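Local coordinates for putative yopH targeting protein (Yersinia pestis, PDB 4GF3) that probably acts as a type III secretion chaperone that binds the effector YopH and helps target it for export, at residues A[13-18]-A[104-109]. Sequence-based numbering, arbitrary orientation.
Sequences TELGLE and QLASVL
The C-terminal end of helix 4-15 rests against helix 102-118 here, joining the first and last helices of a CesT-family type III secretion chaperone fold. The CA atoms of Leu15 and Ala106, 6.9 Å apart, are the nearest such pair across the contact. A methyl side chain suits this place because it fills little space between the two helices, and two neighbouring residues touch it. The CD2 methyl of Leu15 lies 4.0 Å from Ala106 CB, while the aliphatic CG of Glu14 comes to 3.9 Å from the same carbon. Glu14 has CG anti to its own nitrogen (chi1 -172°), which carries the chain out toward Ala106; a bend at chi2 (83°) then turns the carboxylate aside, and OE2 accepts a hydrogen bond from Ser135 OG. The CG methylene thus packs on the alanine while the charged end keeps a polar partner. About one helical turn beyond Ala106, Leu109 presents CD1 to the other branch of Leu15, so that the two branches of this leucine reach different residues of helix 102-118. Phe11, a turn earlier on helix 4-15, also packs on Ala106 and Leu109. The chain of another protein packs an aromatic side chain against Leu15 and Ala106, and an apolar one against Leu109. Helix 4-15 ends at Leu15 in a Schellman motif, with Leu17 N bonded to Ala12 O. Gly16 takes positive phi (80°), where a CB would press on the carbonyl O of Leu15, and its N bonds to Thr13 O at 3.1 Å. Across the helix pair, the Leu15 CD1 to Leu109 CD1 approach measures 4.3 Å.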
loop_
_atom_site.group_PDB
_atom_site.type_symbol
_atom_site.label_atom_id
_atom_site.label_comp_id
_atom_site.label_asym_id
_atom_site.label_seq_id
_atom_site.Cartn_x
_atom_site.Cartn_y
_atom_site.Cartn_z
ATOM N N THR A 13 -3.831 11.722 9.245
ATOM C CA THR A 13 -3.400 12.248 10.518
ATOM C C THR A 13 -2.177 11.528 11.106
ATOM O O THR A 13 -1.258 12.208 11.549
ATOM C CB THR A 13 -4.567 12.245 11.539
ATOM O OG1 THR A 13 -5.619 13.032 10.984
ATOM C CG2 THR A 13 -4.140 12.815 12.840
ATOM N N GLU A 14 -2.184 10.205 11.098
ATOM C CA GLU A 14 -1.017 9.396 11.519
ATOM C C GLU A 14 0.262 9.768 10.762
ATOM O O GLU A 14 1.336 9.936 11.364
ATOM C CB GLU A 14 -1.306 7.938 11.323
ATOM C CG GLU A 14 -0.255 7.012 11.902
ATOM C CD GLU A 14 -0.433 6.746 13.391
ATOM O OE1 GLU A 14 -1.455 7.188 13.969
ATOM O OE2 GLU A 14 0.445 6.070 13.977
ATOM N N LEU A 15 0.153 9.931 9.455
ATOM C CA LEU A 15 1.287 10.322 8.638
ATOM C C LEU A 15 1.654 11.788 8.723
ATOM O O LEU A 15 2.746 12.168 8.308
ATOM C CB LEU A 15 0.974 9.939 7.156
ATOM C CG LEU A 15 0.837 8.498 6.674
ATOM C CD1 LEU A 15 0.494 8.452 5.158
ATOM C CD2 LEU A 15 2.063 7.664 7.004
ATOM N N GLY A 16 0.763 12.636 9.240
ATOM C CA GLY A 16 0.970 14.069 9.218
ATOM C C GLY A 16 0.634 14.761 7.889
ATOM O O GLY A 16 1.124 15.860 7.635
ATOM N N LEU A 17 -0.225 14.152 7.067
ATOM C CA LEU A 17 -0.816 14.832 5.892
ATOM C C LEU A 17 -2.175 15.419 6.199
ATOM O O LEU A 17 -2.888 14.897 7.055
ATOM C CB LEU A 17 -0.972 13.857 4.754
ATOM C CG LEU A 17 0.296 13.128 4.329
ATOM C CD1 LEU A 17 -0.015 12.048 3.307
ATOM C CD2 LEU A 17 1.282 14.152 3.784
ATOM N N GLU A 18 -2.540 16.495 5.486
ATOM C CA GLU A 18 -3.864 17.098 5.662
ATOM C C GLU A 18 -4.973 16.178 5.190
ATOM O O GLU A 18 -6.016 16.146 5.782
ATOM C CB GLU A 18 -4.006 18.421 4.926
ATOM C CG GLU A 18 -4.129 19.622 5.842
ATOM C CD GLU A 18 -4.084 20.924 5.046
ATOM O OE1 GLU A 18 -4.599 20.937 3.888
ATOM O OE2 GLU A 18 -3.533 21.935 5.566
ATOM N N GLN A 104 -1.759 0.978 11.903
ATOM C CA GLN A 104 -1.419 -0.193 11.145
ATOM C C GLN A 104 -1.275 0.107 9.692
ATOM O O GLN A 104 -0.423 -0.428 9.018
ATOM C CB GLN A 104 -2.441 -1.355 11.300
ATOM C CG GLN A 104 -1.955 -2.600 10.518
ATOM C CD GLN A 104 -2.822 -3.853 10.760
ATOM O OE1 GLN A 104 -4.049 -3.853 10.601
ATOM N NE2 GLN A 104 -2.184 -4.894 11.174
ATOM N N LEU A 105 -2.107 1.009 9.184
ATOM C CA LEU A 105 -1.949 1.342 7.767
ATOM C C LEU A 105 -0.603 1.989 7.464
ATOM O O LEU A 105 0.031 1.743 6.437
ATOM C CB LEU A 105 -3.110 2.228 7.270
ATOM C CG LEU A 105 -4.312 1.636 6.554
ATOM C CD1 LEU A 105 -5.141 2.741 5.863
ATOM C CD2 LEU A 105 -3.890 0.570 5.532
ATOM N N ALA A 106 -0.153 2.825 8.369
ATOM C CA ALA A 106 1.159 3.454 8.268
ATOM C C ALA A 106 2.248 2.370 8.364
ATOM O O ALA A 106 3.244 2.446 7.633
ATOM C CB ALA A 106 1.317 4.534 9.330
ATOM N N SER A 107 2.083 1.351 9.223
ATOM C CA SER A 107 3.055 0.222 9.247
ATOM C C SER A 107 3.091 -0.541 7.943
ATOM O O SER A 107 4.162 -0.962 7.491
ATOM C CB SER A 107 2.765 -0.811 10.358
ATOM O OG SER A 107 2.937 -0.229 11.601
ATOM N N VAL A 108 1.924 -0.784 7.370
ATOM C CA VAL A 108 1.818 -1.389 6.027
ATOM C C VAL A 108 2.572 -0.568 4.999
ATOM O O VAL A 108 3.375 -1.067 4.221
ATOM C CB VAL A 108 0.329 -1.567 5.609
ATOM C CG1 VAL A 108 0.196 -1.965 4.156
ATOM C CG2 VAL A 108 -0.287 -2.659 6.457
ATOM N N LEU A 109 2.355 0.731 5.053
ATOM C CA LEU A 109 3.014 1.597 4.088
ATOM C C LEU A 109 4.555 1.484 4.194
ATOM O O LEU A 109 5.306 1.336 3.200
ATOM C CB LEU A 109 2.518 3.022 4.277
ATOM C CG LEU A 109 3.132 4.021 3.269
ATOM C CD1 LEU A 109 2.146 5.119 2.907
ATOM C CD2 LEU A 109 4.406 4.623 3.803
#